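Local coordinates for protein Endonuclease/exonuclease/phosphatase (Leptotrichia buccalis C-1013-b, PDB 3TEB) that probably acts as a metal-dependent nuclease or related phosphoester hydrolase of the endonuclease/exonuclease/phosphatase family, with a magnesium ion bound in its active-site cleft, at residues 11-16 with 59-64; 40-45 with 91-96; 81-86 with 122-127; 140-145 with 171-176. All coordinates share one frame; numbering follows the deposited sequence.

Contact 1 of 4, residues 11-16 with 59-64; sequences VHAWLE and ENYAWV
The ring of Tyr61 turns its edge to one face of the Trp14 indole in a T-shaped stack: its centroid lies 5.6 Å from that of the five-membered ring of Trp14, with the planes at 73°, and Tyr61 CD1 sits over the indole. At the indole edge, near its plane, come Glu59 O and Val64 CG2, the latter 4.0 Å from Trp14 CZ2. Trp14 NE1 gives a weak, bent hydrogen bond of 3.0 Å to Glu59 O. The tyrosine ring takes Val11 CG2 in an off-centre CH-pi contact, and Ala13 CB lies 3.3 Å from Tyr61 CD1. With CG anti to the backbone N (chi1 -179°), Tyr61 reaches out from the first turn of helix 61-69, which Asn60 caps weakly through OD1 while its ND2 donates to Gln45 OE1. Replacing Tyr61 with an alanine removes the aromatic edge from the indole face and would probably open a gap beside Val11 and Ala13. Ile23 and Leu26 of helix 19-33 also touch the tyrosine, whose ring lies between two helices and the loop after strand 4-10. Apolar and aromatic packing thus dominates, and the Val11 side chain lies about 5 Å from that of Glu42, a magnesium ligand.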
# COMPACT_ATOMS: atom_id res chain seq x y z
N VAL A 11 0.66 0.65 7.73
CA VAL A 11 1.66 0.80 8.80
C VAL A 11 1.10 1.28 10.13
O VAL A 11 1.84 1.37 11.12
CB VAL A 11 2.86 1.67 8.37
CG1 VAL A 11 3.79 0.85 7.48
CG2 VAL A 11 2.40 2.96 7.70
N HIS A 12 -0.20 1.56 10.15
CA HIS A 12 -0.88 2.07 11.33
C HIS A 12 -0.02 3.15 11.99
O HIS A 12 0.22 3.11 13.20
CB HIS A 12 -1.19 0.90 12.27
CG HIS A 12 -2.32 1.15 13.22
ND1 HIS A 12 -2.31 0.71 14.53
CD2 HIS A 12 -3.51 1.77 13.05
CE1 HIS A 12 -3.44 1.06 15.12
NE2 HIS A 12 -4.19 1.71 14.24
N ALA A 13 0.45 4.10 11.20
CA ALA A 13 1.46 5.07 11.63
C ALA A 13 1.15 5.87 12.91
O ALA A 13 0.14 6.58 12.97
CB ALA A 13 1.74 6.03 10.50
N TRP A 14 2.05 5.78 13.90
CA TRP A 14 2.00 6.54 15.16
C TRP A 14 0.80 6.18 16.04
O TRP A 14 0.34 6.99 16.86
CB TRP A 14 2.02 8.06 14.95
CG TRP A 14 3.13 8.59 14.14
CD1 TRP A 14 3.01 9.30 13.00
CD2 TRP A 14 4.55 8.46 14.38
NE1 TRP A 14 4.25 9.63 12.51
CE2 TRP A 14 5.21 9.12 13.34
CE3 TRP A 14 5.31 7.84 15.37
CZ2 TRP A 14 6.60 9.20 13.25
CZ3 TRP A 14 6.70 7.91 15.29
CH2 TRP A 14 7.33 8.59 14.24
N LEU A 15 0.31 4.96 15.85
CA LEU A 15 -0.83 4.45 16.60
C LEU A 15 -0.46 3.07 17.11
O LEU A 15 -1.33 2.30 17.56
CB LEU A 15 -2.06 4.37 15.70
CG LEU A 15 -2.54 5.63 14.99
CD1 LEU A 15 -3.68 5.24 14.07
CD2 LEU A 15 -2.99 6.70 15.97
N GLU A 16 0.84 2.77 17.02
CA GLU A 16 1.37 1.51 17.48
C GLU A 16 2.16 1.69 18.77
O GLU A 16 2.87 2.69 18.94
CB GLU A 16 2.23 0.87 16.40
CG GLU A 16 1.42 0.23 15.28
CD GLU A 16 0.61 -0.99 15.75
OE1 GLU A 16 1.21 -2.00 16.21
OE2 GLU A 16 -0.64 -0.95 15.65
N GLU A 59 8.03 14.84 11.09
CA GLU A 59 7.69 13.57 11.74
C GLU A 59 6.60 12.77 11.00
O GLU A 59 6.04 11.83 11.54
CB GLU A 59 7.32 13.76 13.24
CG GLU A 59 8.46 14.16 14.20
CD GLU A 59 7.97 14.25 15.67
OE1 GLU A 59 8.81 14.06 16.61
OE2 GLU A 59 6.73 14.49 15.90
N ASN A 60 6.31 13.14 9.75
CA ASN A 60 5.55 12.27 8.86
C ASN A 60 6.16 10.86 8.89
O ASN A 60 7.36 10.69 8.70
CB ASN A 60 5.50 12.85 7.44
CG ASN A 60 4.81 11.93 6.44
OD1 ASN A 60 5.24 10.79 6.21
ND2 ASN A 60 3.73 12.42 5.83
N TYR A 61 5.33 9.86 9.15
CA TYR A 61 5.84 8.51 9.40
C TYR A 61 6.75 8.03 8.28
O TYR A 61 7.82 7.49 8.54
CB TYR A 61 4.67 7.55 9.57
CG TYR A 61 5.06 6.11 9.85
CD1 TYR A 61 4.99 5.58 11.14
CD2 TYR A 61 5.46 5.27 8.81
CE1 TYR A 61 5.32 4.26 11.39
CE2 TYR A 61 5.80 3.94 9.06
CZ TYR A 61 5.72 3.45 10.34
OH TYR A 61 6.05 2.14 10.56
N ALA A 62 6.31 8.25 7.05
CA ALA A 62 7.04 7.83 5.85
C ALA A 62 8.39 8.52 5.75
O ALA A 62 9.41 7.89 5.50
CB ALA A 62 6.20 8.08 4.63
N TRP A 63 8.40 9.83 5.96
CA TRP A 63 9.63 10.58 5.96
C TRP A 63 10.60 10.06 7.02
O TRP A 63 11.78 9.88 6.75
CB TRP A 63 9.33 12.05 6.17
CG TRP A 63 10.53 12.91 6.19
CD1 TRP A 63 11.07 13.52 7.28
CD2 TRP A 63 11.36 13.26 5.07
NE1 TRP A 63 12.18 14.24 6.92
CE2 TRP A 63 12.38 14.10 5.57
CE3 TRP A 63 11.33 12.95 3.70
CZ2 TRP A 63 13.39 14.64 4.74
CZ3 TRP A 63 12.33 13.48 2.87
CH2 TRP A 63 13.35 14.32 3.40
N VAL A 64 10.10 9.79 8.22
CA VAL A 64 10.93 9.23 9.28
C VAL A 64 11.49 7.87 8.84
O VAL A 64 12.69 7.60 8.97
CB VAL A 64 10.17 9.09 10.63
CG1 VAL A 64 11.02 8.38 11.67
CG2 VAL A 64 9.72 10.46 11.13

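Contact 2 of 4, residues 40-45 with 91-96. With MG (magnesium ion), chain C.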
# COMPACT_ATOMS: atom_id res chain seq x y z
N MSE A 40 2.48 1.98 1.02
CA MSE A 40 2.10 2.13 2.42
C MSE A 40 0.77 2.84 2.58
O MSE A 40 0.48 3.82 1.87
CB MSE A 40 3.17 2.89 3.17
CG MSE A 40 4.40 2.07 3.43
SE MSE A 40 5.73 3.15 4.34
CE MSE A 40 6.12 4.39 2.89
N GLN A 41 -0.03 2.34 3.52
CA GLN A 41 -1.30 2.95 3.87
C GLN A 41 -1.32 3.33 5.35
O GLN A 41 -0.48 2.87 6.14
CB GLN A 41 -2.47 2.02 3.55
CG GLN A 41 -2.48 1.48 2.13
CD GLN A 41 -1.50 0.34 1.94
OE1 GLN A 41 -1.36 -0.53 2.81
NE2 GLN A 41 -0.80 0.33 0.80
N GLU A 42 -2.31 4.14 5.72
CA GLU A 42 -2.42 4.68 7.08
C GLU A 42 -1.07 5.32 7.47
O GLU A 42 -0.50 5.01 8.50
CB GLU A 42 -2.94 3.63 8.12
CG GLU A 42 -4.38 3.07 7.88
CD GLU A 42 -5.04 2.43 9.14
OE1 GLU A 42 -5.30 3.14 10.14
OE2 GLU A 42 -5.34 1.21 9.13
N VAL A 43 -0.55 6.18 6.60
CA VAL A 43 0.67 6.92 6.88
C VAL A 43 0.25 8.26 7.43
O VAL A 43 -0.45 9.01 6.74
CB VAL A 43 1.51 7.12 5.60
CG1 VAL A 43 2.65 8.07 5.85
CG2 VAL A 43 2.05 5.80 5.10
N ASN A 44 0.66 8.58 8.65
CA ASN A 44 0.14 9.76 9.35
C ASN A 44 1.19 10.82 9.62
O ASN A 44 2.39 10.53 9.74
CB ASN A 44 -0.52 9.37 10.69
CG ASN A 44 -1.65 8.36 10.53
OD1 ASN A 44 -2.55 8.54 9.72
ND2 ASN A 44 -1.60 7.30 11.33
N GLN A 45 0.72 12.06 9.72
CA GLN A 45 1.52 13.17 10.22
C GLN A 45 0.65 14.10 11.07
O GLN A 45 -0.57 14.16 10.89
CB GLN A 45 2.15 13.94 9.07
CG GLN A 45 1.16 14.75 8.23
CD GLN A 45 1.80 15.41 7.02
OE1 GLN A 45 2.97 15.15 6.69
NE2 GLN A 45 1.05 16.27 6.35
N TYR A 91 -4.18 13.78 13.43
CA TYR A 91 -3.34 13.37 12.30
C TYR A 91 -3.98 13.62 10.93
O TYR A 91 -5.20 13.61 10.77
CB TYR A 91 -3.00 11.88 12.40
CG TYR A 91 -2.14 11.51 13.56
CD1 TYR A 91 -0.85 12.02 13.70
CD2 TYR A 91 -2.59 10.61 14.51
CE1 TYR A 91 -0.05 11.67 14.79
CE2 TYR A 91 -1.80 10.25 15.59
CZ TYR A 91 -0.53 10.78 15.73
OH TYR A 91 0.25 10.41 16.81
N ASN A 92 -3.12 13.85 9.93
CA ASN A 92 -3.52 13.69 8.55
C ASN A 92 -3.25 12.24 8.18
O ASN A 92 -2.16 11.71 8.45
CB ASN A 92 -2.72 14.61 7.62
CG ASN A 92 -2.95 16.11 7.89
OD1 ASN A 92 -2.01 16.91 7.74
ND2 ASN A 92 -4.18 16.49 8.28
N GLU A 93 -4.24 11.59 7.59
CA GLU A 93 -4.07 10.21 7.15
C GLU A 93 -3.87 10.19 5.65
O GLU A 93 -4.60 10.85 4.91
CB GLU A 93 -5.29 9.36 7.55
CG GLU A 93 -5.03 7.86 7.48
CD GLU A 93 -6.14 7.01 8.11
OE1 GLU A 93 -6.74 6.17 7.37
OE2 GLU A 93 -6.41 7.16 9.34
N GLY A 94 -2.89 9.43 5.18
CA GLY A 94 -2.63 9.38 3.76
C GLY A 94 -2.02 8.07 3.35
O GLY A 94 -1.99 7.12 4.13
N VAL A 95 -1.54 8.01 2.12
CA VAL A 95 -0.87 6.82 1.62
C VAL A 95 0.44 7.27 1.06
O VAL A 95 0.61 8.45 0.79
CB VAL A 95 -1.69 6.09 0.53
CG1 VAL A 95 -2.89 5.39 1.13
CG2 VAL A 95 -2.14 7.06 -0.54
N ALA A 96 1.37 6.34 0.90
CA ALA A 96 2.65 6.70 0.30
C ALA A 96 3.21 5.58 -0.56
O ALA A 96 2.71 4.46 -0.54
CB ALA A 96 3.63 7.10 1.36
MG MG C . -5.97 0.43 10.61
O HOH W 1 -4.45 5.18 4.43
O HOH W 2 -4.94 8.77 11.41
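A G1 beta bulge interrupts the antiparallel pairing of strands 37-46 and 91-99 just where the chain supplies a magnesium ligand: Glu42 and Val43 both face Gly94. Met40, a selenomethionine, pairs with Ala96 before the bulge, with Ala96 N 2.8 Å from Met40 O. Beyond it Val43 N bonds to Gly94 O at 3.0 Å and Asn92 N to Gln45 O at 2.7 Å. Glu42 N is bridged to Gly94 O by a water that accepts from the amide and donates to the carbonyl. The Glu42 side chain is extended beyond CG, and its OE2 binds the magnesium at 1.8 Å while also receiving a hydrogen bond from Asn10. The Glu93 side chain runs alongside that of Glu42, their carboxylate planes 32° apart and Glu42 OE1 4.2 Å from Glu93 OE2. A second water donates to Glu93 OE2 and, weakly, to Asn44 OD1; the ND2 of the same amide donates to Ala13 O. On the face of Met40, Val43 and Gln45, Met40 CE packs 4.0 Å from Ala96 CB, while Gln45 NE2 makes a weak bond to Asn92 OD1 besides one to Asp55 O, and Gln45 OE1 accepts from Arg57 N and Asn60 ND2. Magnesium and Asn10 at Glu42 and the water at Glu93 probably ease the closeness of the two carboxylates, and the bulge, by breaking the strand's alternation, probably helps direct Glu42 to the metal.

Contact 3 of 4, residues 81-86 with 122-127; sequences WSNSHI and ARRIVS
Strands 81-84 and 124-127 run antiparallel, at 170°, but their axes stay 6.7 Å apart at closest approach and no backbone-to-backbone hydrogen bond joins them; they belong to the two different sheets of the fold. The Arg124 side chain, bent at chi2 and chi3, curls back so that its guanidinium meets Asn83 O edge-on: NE donates at 2.9 Å with a nearly straight 170° angle, and NH2 adds a weak bond to the same oxygen. On the way, Arg124 CG passes 3.3 Å from Ser82 OG. Ser84 OG accepts from Arg124 N at 3.1 Å. At the far end, past the classic bulge that Ser84 and His85 form against Glu93, His85 ND1 donates to Ala122 O at 2.8 Å, the oxygen lying in the ring plane; chi1 of 55° sets the imidazole between its own backbone N and carbonyl carbon. Arg123 NE comes near His85 CE1, but is itself bonded to Ile120 O, and its NH1 to His143 O. Ser82 CB rests on Val126 CG2. A leucine in place of Arg124 has no guanidinium to offer, and Asn83 O would probably be left without its two donors across this contact, with one polar link between the sheets lost. Polar side chains thus satisfy main-chain groups across the seam, Asn83 O and Ala122 O as acceptors and Arg124 N as donor, where direct strand pairing is lacking.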
# COMPACT_ATOMS: atom_id res chain seq x y z
N TRP A 81 3.93 11.04 -1.22
CA TRP A 81 2.90 10.91 -0.21
C TRP A 81 1.74 11.79 -0.54
O TRP A 81 1.89 12.82 -1.20
CB TRP A 81 3.46 11.29 1.17
CG TRP A 81 2.45 11.27 2.31
CD1 TRP A 81 2.06 10.19 3.06
CD2 TRP A 81 1.71 12.39 2.82
NE1 TRP A 81 1.13 10.57 4.01
CE2 TRP A 81 0.89 11.90 3.88
CE3 TRP A 81 1.66 13.74 2.49
CZ2 TRP A 81 0.03 12.72 4.59
CZ3 TRP A 81 0.81 14.55 3.19
CH2 TRP A 81 0.01 14.04 4.25
N SER A 82 0.57 11.40 -0.08
CA SER A 82 -0.60 12.22 -0.27
C SER A 82 -1.57 12.10 0.87
O SER A 82 -1.86 10.99 1.32
CB SER A 82 -1.29 11.82 -1.57
OG SER A 82 -2.26 12.80 -1.91
N ASN A 83 -2.08 13.23 1.33
CA ASN A 83 -3.04 13.26 2.44
C ASN A 83 -4.43 12.87 1.94
O ASN A 83 -4.79 13.25 0.82
CB ASN A 83 -3.01 14.65 3.10
CG ASN A 83 -4.30 15.01 3.81
OD1 ASN A 83 -4.58 14.56 4.92
ND2 ASN A 83 -5.09 15.87 3.18
N SER A 84 -5.19 12.12 2.74
CA SER A 84 -6.57 11.74 2.38
C SER A 84 -7.61 12.54 3.12
O SER A 84 -8.46 13.18 2.49
CB SER A 84 -6.86 10.26 2.66
OG SER A 84 -6.18 9.41 1.77
N HIS A 85 -7.54 12.49 4.45
CA HIS A 85 -8.53 13.11 5.32
C HIS A 85 -7.94 13.30 6.73
O HIS A 85 -6.89 12.74 7.05
CB HIS A 85 -9.78 12.23 5.39
CG HIS A 85 -9.50 10.81 5.81
ND1 HIS A 85 -9.63 9.74 4.96
CD2 HIS A 85 -9.10 10.30 7.00
CE1 HIS A 85 -9.31 8.63 5.60
NE2 HIS A 85 -8.99 8.94 6.84
N ILE A 86 -8.63 14.08 7.55
CA ILE A 86 -8.35 14.17 8.99
C ILE A 86 -8.55 12.80 9.64
O ILE A 86 -9.61 12.21 9.56
CB ILE A 86 -9.25 15.24 9.66
CG1 ILE A 86 -8.79 16.64 9.24
CG2 ILE A 86 -9.22 15.11 11.16
CD1 ILE A 86 -9.88 17.69 9.31
N ALA A 122 -13.32 9.71 2.53
CA ALA A 122 -12.56 10.31 1.43
C ALA A 122 -11.19 9.66 1.33
O ALA A 122 -10.43 9.69 2.28
CB ALA A 122 -12.42 11.80 1.64
N ARG A 123 -10.88 9.06 0.19
CA ARG A 123 -9.60 8.37 0.06
C ARG A 123 -8.84 8.80 -1.17
O ARG A 123 -9.31 8.65 -2.28
CB ARG A 123 -9.81 6.86 0.00
CG ARG A 123 -10.61 6.30 1.15
CD ARG A 123 -9.82 6.39 2.43
NE ARG A 123 -10.66 6.11 3.59
CZ ARG A 123 -10.68 4.95 4.24
NH1 ARG A 123 -9.89 3.95 3.85
NH2 ARG A 123 -11.48 4.79 5.28
N ARG A 124 -7.64 9.32 -0.96
CA ARG A 124 -6.77 9.74 -2.04
C ARG A 124 -5.81 8.58 -2.38
O ARG A 124 -5.39 7.83 -1.49
CB ARG A 124 -6.02 11.00 -1.60
CG ARG A 124 -5.29 11.78 -2.67
CD ARG A 124 -5.87 13.16 -2.94
NE ARG A 124 -5.68 14.08 -1.83
CZ ARG A 124 -5.82 15.41 -1.90
NH1 ARG A 124 -6.15 15.99 -3.04
NH2 ARG A 124 -5.64 16.16 -0.82
N ILE A 125 -5.50 8.41 -3.66
CA ILE A 125 -4.58 7.37 -4.12
C ILE A 125 -3.26 7.99 -4.58
O ILE A 125 -3.23 9.12 -5.06
CB ILE A 125 -5.20 6.61 -5.30
CG1 ILE A 125 -6.59 6.07 -4.93
CG2 ILE A 125 -4.30 5.51 -5.78
CD1 ILE A 125 -6.61 4.87 -3.94
N VAL A 126 -2.16 7.27 -4.41
CA VAL A 126 -0.90 7.74 -4.96
C VAL A 126 -0.45 6.80 -6.05
O VAL A 126 -0.35 5.58 -5.82
CB VAL A 126 0.19 7.85 -3.89
CG1 VAL A 126 1.52 8.21 -4.51
CG2 VAL A 126 -0.19 8.91 -2.92
N SER A 127 -0.20 7.34 -7.24
CA SER A 127 0.35 6.54 -8.32
C SER A 127 1.72 7.02 -8.73
O SER A 127 2.07 8.19 -8.58
CB SER A 127 -0.58 6.50 -9.52
OG SER A 127 -0.50 7.69 -10.27

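Contact 4 of 4, residues 140-145 with 171-176; sequences YSCHMN and KILMGD
Strands 140-143 and 171-174 run parallel with a twist of 33° between their axes, paired from Tyr140 with Leu173 through to His143 with Asp176; they are the two strands of a beta-alpha-beta unit with helix 154-162. Tyr140 is bonded twice to strand 171-174, its N donating to Ile172 O and its O accepting from Met174 N, each at 2.7 Å. Cys142 N continues the pattern to Met174 O, and Met144 N ends it at Asp176 O, 2.9 Å away. On the apolar side, Cys142 SG touches Leu173 CD2 at 3.7 Å and the Tyr140 ring meets Lys171 CG, while Ile161 of helix 154-162 covers both Tyr140 and Leu173. On the other face His143 and Asp176 both leave the backbone with CG anti to N, which sends them out side by side; ring and carboxylate planes are 14° apart. Asp176 OD2 comes within 3.2 Å of His143 CD2, not hydrogen-bonded to that ring, and takes a weak bond from Asn10. Gly175 and Asp176 open the Gly-Asp-Phe-Asn motif known in this family. Regular pairing therefore carries an imidazole and a carboxylate to the edge of the magnesium site, consistent with a place in the active centre.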
# COMPACT_ATOMS: atom_id res chain seq x y z
N TYR A 140 0.03 1.72 -7.81
CA TYR A 140 -0.99 2.49 -7.10
C TYR A 140 -1.08 2.02 -5.67
O TYR A 140 -1.26 0.82 -5.44
CB TYR A 140 -2.36 2.33 -7.76
CG TYR A 140 -2.50 2.93 -9.13
CD1 TYR A 140 -3.21 4.11 -9.32
CD2 TYR A 140 -1.94 2.31 -10.25
CE1 TYR A 140 -3.36 4.67 -10.59
CE2 TYR A 140 -2.07 2.86 -11.52
CZ TYR A 140 -2.78 4.04 -11.69
OH TYR A 140 -2.93 4.59 -12.95
N SER A 141 -0.98 2.95 -4.73
CA SER A 141 -1.12 2.63 -3.30
C SER A 141 -2.53 2.96 -2.85
O SER A 141 -2.95 4.11 -2.91
CB SER A 141 -0.11 3.42 -2.49
OG SER A 141 -0.10 2.99 -1.14
N CYS A 142 -3.27 1.94 -2.42
CA CYS A 142 -4.70 2.10 -2.17
C CYS A 142 -5.09 1.70 -0.78
O CYS A 142 -4.57 0.72 -0.25
CB CYS A 142 -5.52 1.23 -3.11
SG CYS A 142 -4.82 1.06 -4.73
N HIS A 143 -6.03 2.46 -0.22
CA HIS A 143 -6.65 2.10 1.04
C HIS A 143 -8.14 2.41 0.96
O HIS A 143 -8.56 3.56 1.11
CB HIS A 143 -5.99 2.82 2.21
CG HIS A 143 -6.60 2.49 3.54
ND1 HIS A 143 -6.73 3.42 4.54
CD2 HIS A 143 -7.14 1.35 4.01
CE1 HIS A 143 -7.31 2.85 5.58
NE2 HIS A 143 -7.57 1.59 5.29
N MSE A 144 -8.93 1.36 0.74
CA MSE A 144 -10.36 1.48 0.42
C MSE A 144 -11.24 1.41 1.64
O MSE A 144 -10.80 1.00 2.71
CB MSE A 144 -10.79 0.37 -0.56
CG MSE A 144 -9.81 0.10 -1.69
SE MSE A 144 -9.58 1.61 -2.92
CE MSE A 144 -11.37 1.61 -3.69
N ASN A 145 -12.50 1.80 1.47
CA ASN A 145 -13.51 1.68 2.50
C ASN A 145 -14.03 0.25 2.59
O ASN A 145 -13.75 -0.58 1.71
CB ASN A 145 -14.67 2.63 2.20
CG ASN A 145 -14.25 4.08 2.16
OD1 ASN A 145 -13.83 4.64 3.16
ND2 ASN A 145 -14.36 4.69 0.98
N LYS A 171 -0.69 -1.92 -14.92
CA LYS A 171 -1.08 -1.20 -13.72
C LYS A 171 -1.02 -2.18 -12.57
O LYS A 171 -1.66 -3.23 -12.61
CB LYS A 171 -2.48 -0.61 -13.88
CG LYS A 171 -2.50 0.59 -14.79
CD LYS A 171 -3.88 1.01 -15.23
CE LYS A 171 -3.70 2.05 -16.32
NZ LYS A 171 -4.86 2.93 -16.52
N ILE A 172 -0.21 -1.85 -11.56
CA ILE A 172 -0.11 -2.67 -10.35
C ILE A 172 -0.64 -1.89 -9.16
O ILE A 172 -0.24 -0.76 -8.88
CB ILE A 172 1.30 -3.24 -10.12
CG1 ILE A 172 1.57 -4.33 -11.16
CG2 ILE A 172 1.43 -3.83 -8.73
CD1 ILE A 172 3.01 -4.69 -11.31
N LEU A 173 -1.56 -2.53 -8.47
CA LEU A 173 -2.50 -1.83 -7.64
C LEU A 173 -2.49 -2.47 -6.25
O LEU A 173 -3.02 -3.55 -6.05
CB LEU A 173 -3.84 -1.94 -8.35
CG LEU A 173 -4.97 -0.99 -8.07
CD1 LEU A 173 -5.72 -0.73 -9.34
CD2 LEU A 173 -5.84 -1.68 -7.04
N MSE A 174 -1.84 -1.78 -5.31
CA MSE A 174 -1.41 -2.34 -4.01
C MSE A 174 -2.10 -1.72 -2.80
O MSE A 174 -2.21 -0.49 -2.69
CB MSE A 174 0.09 -2.11 -3.82
CG MSE A 174 1.00 -2.76 -4.84
SE MSE A 174 2.80 -2.02 -4.78
CE MSE A 174 2.40 -0.35 -5.64
N GLY A 175 -2.52 -2.56 -1.86
CA GLY A 175 -2.93 -2.06 -0.55
C GLY A 175 -4.08 -2.72 0.18
O GLY A 175 -4.46 -3.86 -0.08
N ASP A 176 -4.62 -1.96 1.13
CA ASP A 176 -5.62 -2.45 2.05
C ASP A 176 -6.99 -2.24 1.45
O ASP A 176 -7.41 -1.10 1.24
CB ASP A 176 -5.49 -1.70 3.36
CG ASP A 176 -6.43 -2.23 4.44
OD1 ASP A 176 -6.99 -3.35 4.28
OD2 ASP A 176 -6.60 -1.51 5.45

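Contacts 1, 2 and 3 follow one another across the fold, with centres about 7 Å apart from contact 1 to 2 and about 8 Å from 2 to 3; contact 4 has its centre about 11 Å from that of contact 3 and about 18 Å from that of contact 1. Contact 2 lies within the first sheet, whose neighbouring strand 78-84 belongs to contact 3. Contact 3 crosses to strand 124-132 of the second sheet, which pairs with strand 135-143 of contact 4. Along the chain the segments of contact 2 alternate with those of contacts 1 and 3, while contact 4 comes last. This two-sheet sandwich brings Glu42, His143 and Asp176, from both sheets, round one magnesium-bearing cleft.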